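Local structure of putative trimethylamine methyltransferase (Rhizobium meliloti, 4YYC) at residues 39-44 / 416-421; 73-78 / 99-104; 238-243 / 266-271; 278-283 / 320-325. The protein probably acts as a methyltransferase of the trimethylamine methyltransferase family, though its own substrate is not established. All blocks are in the same frame, centred on the assembly; numbering follows the deposited sequence. Where two conformers were deposited one is given.

Contact 1 of 4, residues 39-44 / 416-421; sequences PSLPYI and MMQKMA
Gln-418 reaches from its helix into the extended chain at Pro-42, and one hydrogen bond carries the polar side of the contact. Its NE2 donates to Pro-42 O at 2.9 Å with an N-H...O angle of 171°. The acceptor lies in the amide plane, and the donor arrives nearly along the C=O axis, so the bond is straight at both ends. The other end of the amide is also engaged: OE1 is hydrogen-bonded to Ser-173 OG and His-175 NE2. Partners at both ends should fix the amide's rotation and leave its N and O assignment in little doubt.

The apolar contacts press on the flat of the same amide. Ile-44 CG1 stands over one face, 3.5 Å from Gln-418 CD, and Leu-41 CD1 lies over the opposite face, 3.8 Å from that CD, so the group is sandwiched between two aliphatic side chains. With CG anti to the backbone N (chi1 178°), Gln-418 extends far enough from the helix to enter this slot. Ile-44 splits its branches along the helix. Its CD1 rests 3.7 Å from Gln-418 CA, while CG2 meets the CB of Ala-421 one turn further on, at a tight 3.5 Å.

Ile-44 also packs on Thr-135 and Phe-137 of strand 134-137, and its backbone is hydrogen-bonded to Thr-135. Behind the helix, the selenomethionine side chain of Met-417 lies against helix 368-383 at Leu-378 and Leu-382. The N-terminal arm thus packs on one side of helix 404-420, while Lys-419 of that helix makes a salt bridge with Glu-335 of the second subunit.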
loop_
_atom_site.group_PDB
_atom_site.type_symbol
_atom_site.label_atom_id
_atom_site.label_comp_id
_atom_site.label_asym_id
_atom_site.label_seq_id
_atom_site.Cartn_x
_atom_site.Cartn_y
_atom_site.Cartn_z
ATOM N N PRO A 39 18.360 10.184 15.506
ATOM C CA PRO A 39 17.859 9.634 16.760
ATOM C C PRO A 39 16.597 8.803 16.551
ATOM O O PRO A 39 15.878 8.994 15.577
ATOM C CB PRO A 39 17.530 10.861 17.605
ATOM C CG PRO A 39 17.300 11.950 16.611
ATOM C CD PRO A 39 18.159 11.651 15.416
ATOM N N SER A 40 16.381 7.844 17.440
ATOM C CA SER A 40 15.187 7.046 17.371
ATOM C C SER A 40 13.958 7.899 17.729
ATOM O O SER A 40 14.033 8.737 18.624
ATOM C CB SER A 40 15.316 5.829 18.291
ATOM O OG SER A 40 16.054 4.822 17.594
ATOM N N LEU A 41 12.850 7.642 17.044
ATOM C CA LEU A 41 11.558 8.274 17.282
ATOM C C LEU A 41 10.729 7.421 18.244
ATOM O O LEU A 41 10.828 6.210 18.268
ATOM C CB LEU A 41 10.797 8.423 15.962
ATOM C CG LEU A 41 11.492 9.230 14.885
ATOM C CD1 LEU A 41 10.581 9.346 13.667
ATOM C CD2 LEU A 41 11.877 10.591 15.422
ATOM N N PRO A 42 9.869 8.055 19.049
ATOM C CA PRO A 42 8.987 7.275 19.907
ATOM C C PRO A 42 7.862 6.650 19.106
ATOM O O PRO A 42 7.722 6.895 17.898
ATOM C CB PRO A 42 8.432 8.311 20.869
ATOM C CG PRO A 42 8.427 9.520 20.071
ATOM C CD PRO A 42 9.632 9.487 19.175
ATOM N N TYR A 43 7.112 5.788 19.761
ATOM C CA TYR A 43 5.981 5.113 19.155
ATOM C C TYR A 43 5.073 6.086 18.406
ATOM O O TYR A 43 4.910 7.227 18.800
ATOM C CB TYR A 43 5.192 4.304 20.191
ATOM C CG TYR A 43 4.471 5.092 21.222
ATOM C CD1 TYR A 43 5.105 5.503 22.386
ATOM C CD2 TYR A 43 3.144 5.487 21.035
ATOM C CE1 TYR A 43 4.432 6.240 23.327
ATOM C CE2 TYR A 43 2.475 6.236 21.976
ATOM C CZ TYR A 43 3.128 6.602 23.115
ATOM O OH TYR A 43 2.476 7.354 24.078
ATOM N N ILE A 44 4.481 5.586 17.339
ATOM C CA ILE A 44 3.545 6.376 16.543
ATOM C C ILE A 44 2.249 6.634 17.326
ATOM O O ILE A 44 1.679 5.710 17.908
ATOM C CB ILE A 44 3.169 5.610 15.247
ATOM C CG1 ILE A 44 4.397 5.528 14.315
ATOM C CG2 ILE A 44 1.992 6.261 14.581
ATOM C CD1 ILE A 44 4.264 4.480 13.273
HETATM N N MSE A 416 8.405 6.091 6.709
HETATM C CA MSE A 416 7.365 6.731 5.879
HETATM C C MSE A 416 6.034 6.542 6.558
HETATM O O MSE A 416 5.233 7.468 6.615
HETATM C CB MSE A 416 7.354 6.144 4.484
HETATM C CG MSE A 416 8.587 6.661 3.796
HETATM SE SE MSE A 416 8.505 5.921 1.957
HETATM C CE MSE A 416 10.500 5.917 1.785
HETATM N N MSE A 417 5.782 5.368 7.096
HETATM C CA MSE A 417 4.526 5.108 7.788
HETATM C C MSE A 417 4.388 5.978 9.036
HETATM O O MSE A 417 3.324 6.522 9.323
HETATM C CB MSE A 417 4.372 3.646 8.221
HETATM C CG MSE A 417 4.424 2.647 7.074
HETATM SE SE MSE A 417 3.011 2.860 5.715
HETATM C CE MSE A 417 3.963 2.205 4.076
ATOM N N GLN A 418 5.486 6.184 9.760
ATOM C CA GLN A 418 5.492 7.041 10.929
ATOM C C GLN A 418 5.104 8.472 10.550
ATOM O O GLN A 418 4.308 9.105 11.244
ATOM C CB GLN A 418 6.892 6.998 11.583
ATOM C CG GLN A 418 7.041 7.894 12.779
ATOM C CD GLN A 418 7.457 7.223 14.069
ATOM O OE1 GLN A 418 8.200 6.232 14.062
ATOM N NE2 GLN A 418 7.080 7.827 15.184
ATOM N N LYS A 419 5.646 8.953 9.457
ATOM C CA LYS A 419 5.316 10.315 9.018
ATOM C C LYS A 419 3.865 10.396 8.515
ATOM O O LYS A 419 3.149 11.352 8.848
ATOM C CB LYS A 419 6.318 10.754 7.957
ATOM C CG LYS A 419 6.060 12.132 7.379
ATOM C CD LYS A 419 6.192 13.228 8.466
ATOM C CE LYS A 419 5.943 14.610 7.865
ATOM N NZ LYS A 419 6.876 14.845 6.721
HETATM N N MSE A 420 3.427 9.404 7.731
HETATM C CA MSE A 420 2.045 9.336 7.212
HETATM C C MSE A 420 1.040 9.428 8.320
HETATM O O MSE A 420 -0.001 10.087 8.214
HETATM C CB MSE A 420 1.845 8.021 6.438
HETATM C CG MSE A 420 0.431 7.767 5.913
HETATM SE SE MSE A 420 0.295 8.859 4.281
HETATM C CE MSE A 420 1.476 7.596 3.331
ATOM N N ALA A 421 1.318 8.729 9.409
ATOM C CA ALA A 421 0.404 8.640 10.553
ATOM C C ALA A 421 0.094 9.965 11.185
ATOM O O ALA A 421 -0.929 10.066 11.861
ATOM C CB ALA A 421 1.010 7.714 11.585
#

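Contact 2 of 4, residues 73-78 / 99-104; sequences IGIEFR and VHFPKG
Ile-75 and Val-99 face each other as an antiparallel hydrogen-bonded pair joining strands 75-77 and 98-100, the central two of a four-stranded mixed sheet. Ile-75 N donates to Val-99 O at 3.0 Å, and Val-99 N returns a bond to Ile-75 O at 2.9 Å. Val-99 divides its methyls between two rings: CG1, anti to the backbone N (chi1 -175°), lies over a face of Phe-101, while CG2 touches Phe-77 CD1 at 3.7 Å. Phe-77 CE1 comes to the edge of the Phe-101 ring, 4.1 Å from Phe-101 CZ. Ile-75 CG1 meets Phe-101 CE1 at 3.9 Å, the side chains crossing at about a right angle.

The second shell closes round these rings: Trp-87 meets both Phe-77 and Phe-101 edge-to-face, and Ala-299 of helix 286-307 packs on Ile-75, Phe-77 and Phe-101. Where helix 56-73 gives way to the strand, Gly-74 has a positive phi, and a CB there would collide with Val-99 O. Its CA lies instead over one face of the His-100 ring, whose ND1 is hydrogen-bonded to Glu-71 O of that helix.

Further out, Glu-76 is held between two arginines. Its OE2 pairs with Arg-98, and OE1 accepts through its anti lone pair from Arg-78 NE at 2.8 Å, the carboxylate oxygen lying within 8° of the guanidinium plane.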
loop_
_atom_site.group_PDB
_atom_site.type_symbol
_atom_site.label_atom_id
_atom_site.label_comp_id
_atom_site.label_asym_id
_atom_site.label_seq_id
_atom_site.Cartn_x
_atom_site.Cartn_y
_atom_site.Cartn_z
ATOM N N ILE A 73 -18.859 -26.003 18.934
ATOM C CA ILE A 73 -17.652 -26.720 18.494
ATOM C C ILE A 73 -16.621 -26.712 19.608
ATOM O O ILE A 73 -16.074 -27.761 19.932
ATOM C CB ILE A 73 -17.067 -26.114 17.199
ATOM C CG1 ILE A 73 -18.120 -26.216 16.090
ATOM C CG2 ILE A 73 -15.784 -26.837 16.824
ATOM C CD1 ILE A 73 -17.750 -25.481 14.824
ATOM N N GLY A 74 -16.377 -25.551 20.199
ATOM C CA GLY A 74 -15.431 -25.428 21.286
ATOM C C GLY A 74 -13.999 -25.273 20.810
ATOM O O GLY A 74 -13.713 -25.258 19.621
ATOM N N ILE A 75 -13.119 -25.119 21.775
ATOM C CA ILE A 75 -11.688 -24.943 21.528
ATOM C C ILE A 75 -10.940 -25.961 22.378
ATOM O O ILE A 75 -11.239 -26.125 23.553
ATOM C CB ILE A 75 -11.255 -23.533 21.936
ATOM C CG1 ILE A 75 -12.072 -22.457 21.201
ATOM C CG2 ILE A 75 -9.763 -23.344 21.726
ATOM C CD1 ILE A 75 -11.830 -22.324 19.719
ATOM N N GLU A 76 -9.996 -26.658 21.778
ATOM C CA GLU A 76 -9.161 -27.599 22.546
ATOM C C GLU A 76 -8.113 -26.869 23.381
ATOM O O GLU A 76 -7.424 -25.991 22.881
ATOM C CB GLU A 76 -8.438 -28.551 21.602
ATOM C CG GLU A 76 -9.362 -29.417 20.751
ATOM C CD GLU A 76 -9.565 -30.790 21.343
ATOM O OE1 GLU A 76 -8.565 -31.511 21.539
ATOM O OE2 GLU A 76 -10.724 -31.156 21.648
ATOM N N PHE A 77 -7.984 -27.252 24.658
ATOM C CA PHE A 77 -6.904 -26.817 25.504
ATOM C C PHE A 77 -6.197 -28.107 25.821
ATOM O O PHE A 77 -6.661 -28.883 26.648
ATOM C CB PHE A 77 -7.436 -26.083 26.742
ATOM C CG PHE A 77 -7.804 -24.646 26.463
ATOM C CD1 PHE A 77 -8.918 -24.321 25.689
ATOM C CD2 PHE A 77 -6.996 -23.613 26.924
ATOM C CE1 PHE A 77 -9.190 -22.996 25.383
ATOM C CE2 PHE A 77 -7.273 -22.289 26.623
ATOM C CZ PHE A 77 -8.357 -21.980 25.843
ATOM N N ARG A 78 -5.090 -28.377 25.128
ATOM C CA ARG A 78 -4.487 -29.719 25.177
ATOM C C ARG A 78 -3.334 -29.866 26.147
ATOM O O ARG A 78 -2.534 -28.975 26.287
ATOM C CB ARG A 78 -4.025 -30.125 23.796
ATOM C CG ARG A 78 -5.184 -30.260 22.859
ATOM C CD ARG A 78 -4.755 -30.766 21.495
ATOM N NE ARG A 78 -5.913 -31.095 20.655
ATOM C CZ ARG A 78 -5.810 -31.442 19.366
ATOM N NH1 ARG A 78 -4.623 -31.470 18.771
ATOM N NH2 ARG A 78 -6.899 -31.729 18.658
ATOM N N VAL A 99 -13.117 -27.425 25.263
ATOM C CA VAL A 99 -13.856 -26.497 26.089
ATOM C C VAL A 99 -14.981 -25.848 25.279
ATOM O O VAL A 99 -14.709 -25.219 24.274
ATOM C CB VAL A 99 -12.941 -25.415 26.657
ATOM C CG1 VAL A 99 -13.726 -24.542 27.609
ATOM C CG2 VAL A 99 -11.759 -26.049 27.375
ATOM N N HIS A 100 -16.236 -26.046 25.730
ATOM C CA HIS A 100 -17.407 -25.426 25.120
ATOM C C HIS A 100 -17.831 -24.240 25.980
ATOM O O HIS A 100 -18.012 -24.366 27.198
ATOM C CB HIS A 100 -18.547 -26.444 24.988
ATOM C CG HIS A 100 -18.225 -27.583 24.066
ATOM N ND1 HIS A 100 -18.651 -27.618 22.753
ATOM C CD2 HIS A 100 -17.492 -28.709 24.253
ATOM C CE1 HIS A 100 -18.203 -28.721 22.178
ATOM N NE2 HIS A 100 -17.513 -29.410 23.072
ATOM N N PHE A 101 -18.043 -23.090 25.355
ATOM C CA PHE A 101 -18.225 -21.836 26.083
ATOM C C PHE A 101 -19.670 -21.345 25.980
ATOM O O PHE A 101 -20.172 -21.126 24.871
ATOM C CB PHE A 101 -17.297 -20.755 25.511
ATOM C CG PHE A 101 -15.824 -21.119 25.562
ATOM C CD1 PHE A 101 -15.248 -21.886 24.559
ATOM C CD2 PHE A 101 -15.015 -20.656 26.590
ATOM C CE1 PHE A 101 -13.901 -22.196 24.579
ATOM C CE2 PHE A 101 -13.667 -20.983 26.617
ATOM C CZ PHE A 101 -13.118 -21.774 25.623
ATOM N N PRO A 102 -20.313 -21.070 27.124
ATOM C CA PRO A 102 -21.577 -20.364 27.082
ATOM C C PRO A 102 -21.428 -19.040 26.383
ATOM O O PRO A 102 -20.372 -18.433 26.431
ATOM C CB PRO A 102 -21.903 -20.114 28.541
ATOM C CG PRO A 102 -21.117 -21.067 29.315
ATOM C CD PRO A 102 -19.941 -21.461 28.498
ATOM N N LYS A 103 -22.492 -18.594 25.762
ATOM C CA LYS A 103 -22.408 -17.386 24.967
ATOM C C LYS A 103 -22.132 -16.176 25.851
ATOM O O LYS A 103 -22.786 -15.990 26.877
ATOM C CB LYS A 103 -23.657 -17.218 24.087
ATOM C CG LYS A 103 -23.754 -18.350 23.063
ATOM C CD LYS A 103 -24.160 -17.941 21.665
ATOM C CE LYS A 103 -25.485 -18.477 21.206
ATOM N NZ LYS A 103 -25.460 -19.958 20.962
ATOM N N GLY A 104 -21.110 -15.415 25.460
ATOM C CA GLY A 104 -20.717 -14.209 26.143
ATOM C C GLY A 104 -19.655 -14.391 27.211
ATOM O O GLY A 104 -19.128 -13.410 27.697
#

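Contact 3 of 4, residues 238-243 / 266-271; sequences AVTLNL and HNQACV
Gln-268 folds its side chain back against Val-239 and Thr-240, and its path can be traced atom by atom. CB lies 3.4 Å from Thr-240 OG1, with Asn-242 ND2 also near it. CG stays beside that hydroxyl, and a bend at chi2 (-55°) then swings the amide toward the backbone of 239-240. There OE1 of Gln-268 accepts three bonds: Val-239 N at 2.8 Å and Thr-240 OG1 at 2.9 Å lie in the carbonyl plane, on the lone pairs to its two sides, while Thr-240 N, at 3.0 Å, comes in nearly in line with the C=O, though its N-H is bent away from OE1. At the other tip, Gln-268 NE2 donates to His-266 O at 2.9 Å. It is also hydrogen-bonded to Asn-237 O. A leucine in its place would probably leave the two backbone N-H groups and the Thr-240 hydroxyl without their shared acceptor, in a buried site.

This linkage stands at the start of two parallel strands, 240-245 and 269-277, joined through helix 254-265 in a beta-alpha-beta crossover, consistent with the TIM barrel of this family. The parallel register follows from the bonds Ala-269 N to Thr-240 O and Val-271 N to Asn-242 O, the latter 2.8 Å long. On one face Leu-241 CD1 touches Ala-269 CB at 3.7 Å, and Leu-241 CB meets Val-271 CG2. On the other, Asn-242 ND2 spends its two hydrogens on Thr-240 OG1, nearly straight at 175°, and on Ala-269 O at 3.0 Å, whose direction is tilted 25° from the amide plane.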
loop_
_atom_site.group_PDB
_atom_site.type_symbol
_atom_site.label_atom_id
_atom_site.label_comp_id
_atom_site.label_asym_id
_atom_site.label_seq_id
_atom_site.Cartn_x
_atom_site.Cartn_y
_atom_site.Cartn_z
ATOM N N ALA A 238 4.189 -4.143 32.646
ATOM C CA ALA A 238 4.592 -4.981 31.534
ATOM C C ALA A 238 5.942 -4.475 30.990
ATOM O O ALA A 238 6.078 -3.298 30.605
ATOM C CB ALA A 238 3.538 -4.953 30.414
ATOM N N VAL A 239 6.926 -5.356 30.980
ATOM C CA VAL A 239 8.224 -5.070 30.359
ATOM C C VAL A 239 8.499 -5.992 29.182
ATOM O O VAL A 239 9.494 -5.815 28.493
ATOM C CB VAL A 239 9.403 -5.132 31.349
ATOM C CG1 VAL A 239 9.233 -4.107 32.473
ATOM C CG2 VAL A 239 9.591 -6.515 31.934
ATOM N N THR A 240 7.615 -6.957 28.951
ATOM C CA THR A 240 7.699 -7.872 27.811
ATOM C C THR A 240 6.318 -8.037 27.178
ATOM O O THR A 240 5.280 -8.021 27.878
ATOM C CB THR A 240 8.227 -9.266 28.205
ATOM O OG1 THR A 240 7.447 -9.757 29.299
ATOM C CG2 THR A 240 9.642 -9.197 28.606
ATOM N N LEU A 241 6.325 -8.169 25.853
ATOM C CA LEU A 241 5.231 -8.795 25.100
ATOM C C LEU A 241 5.714 -10.160 24.662
ATOM O O LEU A 241 6.880 -10.318 24.293
ATOM C CB LEU A 241 4.838 -7.971 23.850
ATOM C CG LEU A 241 3.666 -7.029 24.100
ATOM C CD1 LEU A 241 3.965 -5.992 25.174
ATOM C CD2 LEU A 241 3.278 -6.291 22.821
ATOM N N ASN A 242 4.816 -11.144 24.669
ATOM C CA ASN A 242 5.191 -12.539 24.517
ATOM C C ASN A 242 4.262 -13.223 23.570
ATOM O O ASN A 242 3.056 -13.120 23.728
ATOM C CB ASN A 242 5.238 -13.192 25.891
ATOM C CG ASN A 242 6.169 -12.454 26.813
ATOM O OD1 ASN A 242 7.372 -12.526 26.604
ATOM N ND2 ASN A 242 5.637 -11.654 27.731
ATOM N N LEU A 243 4.789 -13.863 22.539
ATOM C CA LEU A 243 3.961 -14.413 21.485
ATOM C C LEU A 243 3.342 -15.735 21.889
ATOM O O LEU A 243 4.048 -16.709 22.077
ATOM C CB LEU A 243 4.778 -14.560 20.209
ATOM C CG LEU A 243 4.032 -15.026 18.975
ATOM C CD1 LEU A 243 2.938 -14.082 18.576
ATOM C CD2 LEU A 243 5.066 -15.100 17.843
ATOM N N HIS A 266 2.831 -12.837 36.113
ATOM C CA HIS A 266 3.772 -11.768 36.406
ATOM C C HIS A 266 3.477 -10.443 35.686
ATOM O O HIS A 266 4.361 -9.629 35.564
ATOM C CB HIS A 266 5.174 -12.271 36.050
ATOM C CG HIS A 266 5.597 -13.427 36.886
ATOM N ND1 HIS A 266 5.927 -13.291 38.206
ATOM C CD2 HIS A 266 5.691 -14.743 36.595
ATOM C CE1 HIS A 266 6.196 -14.482 38.717
ATOM N NE2 HIS A 266 6.102 -15.380 37.749
ATOM N N ASN A 267 2.216 -10.233 35.282
ATOM C CA ASN A 267 1.792 -8.921 34.755
ATOM C C ASN A 267 2.452 -8.633 33.421
ATOM O O ASN A 267 2.597 -7.451 33.067
ATOM C CB ASN A 267 2.139 -7.769 35.746
ATOM C CG ASN A 267 1.231 -6.544 35.633
ATOM O OD1 ASN A 267 1.172 -5.837 34.604
ATOM N ND2 ASN A 267 0.568 -6.262 36.709
ATOM N N GLN A 268 2.900 -9.681 32.703
ATOM C CA GLN A 268 3.523 -9.485 31.405
ATOM C C GLN A 268 2.514 -9.808 30.303
ATOM O O GLN A 268 1.525 -10.494 30.547
ATOM C CB GLN A 268 4.763 -10.332 31.272
ATOM C CG GLN A 268 5.759 -10.095 32.388
ATOM C CD GLN A 268 6.115 -8.649 32.510
ATOM O OE1 GLN A 268 6.629 -8.057 31.539
ATOM N NE2 GLN A 268 5.823 -8.030 33.672
ATOM N N ALA A 269 2.718 -9.256 29.121
ATOM C CA ALA A 269 1.670 -9.286 28.119
ATOM C C ALA A 269 1.770 -10.511 27.219
ATOM O O ALA A 269 2.859 -10.898 26.782
ATOM C CB ALA A 269 1.692 -8.017 27.266
ATOM N N CYS A 270 0.611 -11.047 26.885
ATOM C CA CYS A 270 0.476 -12.160 25.971
ATOM C C CYS A 270 -0.138 -11.661 24.655
ATOM O O CYS A 270 -1.202 -10.993 24.696
ATOM C CB CYS A 270 -0.448 -13.214 26.560
ATOM S SG CYS A 270 0.326 -14.123 27.916
ATOM N N VAL A 271 0.522 -11.951 23.529
ATOM C CA VAL A 271 -0.004 -11.602 22.213
ATOM C C VAL A 271 -0.662 -12.854 21.672
ATOM O O VAL A 271 0.016 -13.723 21.108
ATOM C CB VAL A 271 1.113 -11.093 21.248
ATOM C CG1 VAL A 271 0.481 -10.585 19.943
ATOM C CG2 VAL A 271 2.001 -10.058 21.924
#

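Contact 4 of 4, residues 278-283 / 320-325; sequences SGAMSP and ASISMQ
Ala-320 O receives Ser-278 N at 2.8 Å and 169°, a direct bond between the C-terminal ends of neighbouring parallel strands 269-277 and 313-322 in the TIM barrel expected of this family. A water donates to the same carbonyl; its contact with Ser-278 OG is less certain, because that side chain has two conformers. At Ser-321 the CA lies 4.8 Å from the CA of Ser-278, but its hydroxyl turns to Thr-330 and Thr-333.

Ile-322 carries most of the packing. CG1 sits between the backbone N and carbonyl carbon (chi1 56°), which directs this branch onto Ser-278 O, while CD1 reaches Gly-279 C at 3.8 Å. A CB on Gly-279 would collide with that methyl. CG2 lies 4.3 Å from Ala-280 CB, and Leu-446 of the second subunit packs on both residues. Replacing Ile-322 with a serine is likely to open a gap against Gly-279 and Ala-280 and remove a support for that leucine.

At the backbone of Ile-322 a second water bridges the two segments: it donates to Ser-278 O at 3.0 Å and accepts from Ile-322 N at 3.2 Å.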
loop_
_atom_site.group_PDB
_atom_site.type_symbol
_atom_site.label_atom_id
_atom_site.label_comp_id
_atom_site.label_asym_id
_atom_site.label_seq_id
_atom_site.Cartn_x
_atom_site.Cartn_y
_atom_site.Cartn_z
ATOM N N SER A 278 -5.225 -19.167 5.157
ATOM C CA SER A 278 -6.629 -19.380 4.808
ATOM C C SER A 278 -6.726 -20.458 3.749
ATOM O O SER A 278 -5.948 -20.457 2.790
ATOM C CB SER A 278 -7.281 -18.101 4.315
ATOM O OG SER A 278 -7.474 -17.196 5.372
ATOM N N GLY A 279 -7.672 -21.389 3.923
ATOM C CA GLY A 279 -7.732 -22.581 3.078
ATOM C C GLY A 279 -7.045 -23.798 3.666
ATOM O O GLY A 279 -7.280 -24.935 3.237
ATOM N N ALA A 280 -6.151 -23.597 4.620
ATOM C CA ALA A 280 -5.443 -24.714 5.240
ATOM C C ALA A 280 -5.770 -24.771 6.722
ATOM O O ALA A 280 -6.340 -25.774 7.184
ATOM C CB ALA A 280 -3.951 -24.593 4.998
HETATM N N MSE A 281 -5.473 -23.708 7.466
HETATM C CA MSE A 281 -5.718 -23.681 8.919
HETATM C C MSE A 281 -6.965 -22.906 9.280
HETATM O O MSE A 281 -7.286 -22.796 10.457
HETATM C CB MSE A 281 -4.544 -23.062 9.678
HETATM C CG MSE A 281 -3.332 -23.982 9.691
HETATM SE SE MSE A 281 -2.145 -23.489 8.197
HETATM C CE MSE A 281 -0.713 -22.672 9.277
ATOM N N SER A 282 -7.661 -22.370 8.285
ATOM C CA SER A 282 -8.961 -21.735 8.458
ATOM C C SER A 282 -9.709 -21.885 7.126
ATOM O O SER A 282 -9.106 -22.298 6.122
ATOM C CB SER A 282 -8.805 -20.257 8.778
ATOM O OG SER A 282 -8.419 -19.535 7.621
ATOM N N PRO A 283 -11.013 -21.543 7.099
ATOM C CA PRO A 283 -11.728 -21.578 5.833
ATOM C C PRO A 283 -11.076 -20.683 4.792
ATOM O O PRO A 283 -10.371 -19.717 5.138
ATOM C CB PRO A 283 -13.112 -21.055 6.181
ATOM C CG PRO A 283 -13.232 -21.305 7.660
ATOM C CD PRO A 283 -11.878 -21.088 8.208
ATOM N N ALA A 320 -2.310 -15.301 6.342
ATOM C CA ALA A 320 -1.874 -15.287 4.964
ATOM C C ALA A 320 -2.760 -16.223 4.169
ATOM O O ALA A 320 -3.727 -16.811 4.724
ATOM C CB ALA A 320 -0.412 -15.680 4.916
ATOM N N SER A 321 -2.522 -16.325 2.874
ATOM C CA SER A 321 -3.296 -17.226 2.023
ATOM C C SER A 321 -2.440 -18.403 1.592
ATOM O O SER A 321 -1.267 -18.526 2.002
ATOM C CB SER A 321 -3.892 -16.455 0.827
ATOM O OG SER A 321 -2.960 -15.536 0.307
ATOM N N ILE A 322 -3.025 -19.276 0.789
ATOM C CA ILE A 322 -2.266 -20.366 0.158
ATOM C C ILE A 322 -2.447 -20.303 -1.341
ATOM O O ILE A 322 -3.422 -19.746 -1.825
ATOM C CB ILE A 322 -2.653 -21.777 0.638
ATOM C CG1 ILE A 322 -4.138 -22.044 0.440
ATOM C CG2 ILE A 322 -2.267 -21.958 2.089
ATOM C CD1 ILE A 322 -4.511 -23.456 0.796
ATOM N N SER A 323 -1.475 -20.838 -2.060
ATOM C CA SER A 323 -1.569 -20.994 -3.510
ATOM C C SER A 323 -2.469 -22.212 -3.755
ATOM O O SER A 323 -2.171 -23.304 -3.277
ATOM C CB SER A 323 -0.175 -21.200 -4.129
HETATM N N MSE A 324 -3.581 -21.994 -4.463
HETATM C CA MSE A 324 -4.516 -23.061 -4.842
HETATM C C MSE A 324 -3.822 -24.090 -5.744
HETATM O O MSE A 324 -4.193 -25.261 -5.732
HETATM C CB MSE A 324 -5.762 -22.470 -5.527
ATOM N N GLN A 325 -2.820 -23.649 -6.514
ATOM C CA GLN A 325 -2.008 -24.558 -7.335
ATOM C C GLN A 325 -1.084 -25.402 -6.451
ATOM O O GLN A 325 -1.150 -26.637 -6.472
ATOM C CB GLN A 325 -1.187 -23.781 -8.384
HETATM O O HOH W 1 -5.857 -14.909 5.446
HETATM O O HOH W 2 -6.178 -18.855 0.292
#

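Contacts 3 and 4 belong to the same barrel sheet, one near the start and the other at the C-terminal end of strand 269-277, with centres 30 Å apart. The unidentified bound ligand is nearer contact 3: it is about 4 Å from the side chain of Leu-243, against about 10 Å from that of Ala-320 in contact 4. Contacts 1 and 2 lie on opposite sides of the chain's centre, their centres 40 Å apart. Contact 2 approaches contact 4 to about 9 Å between nearest atoms, yet none of the four touch. Contacts 1, 2 and 4 all reach the second subunit, whereas contact 3 remains within its own chain.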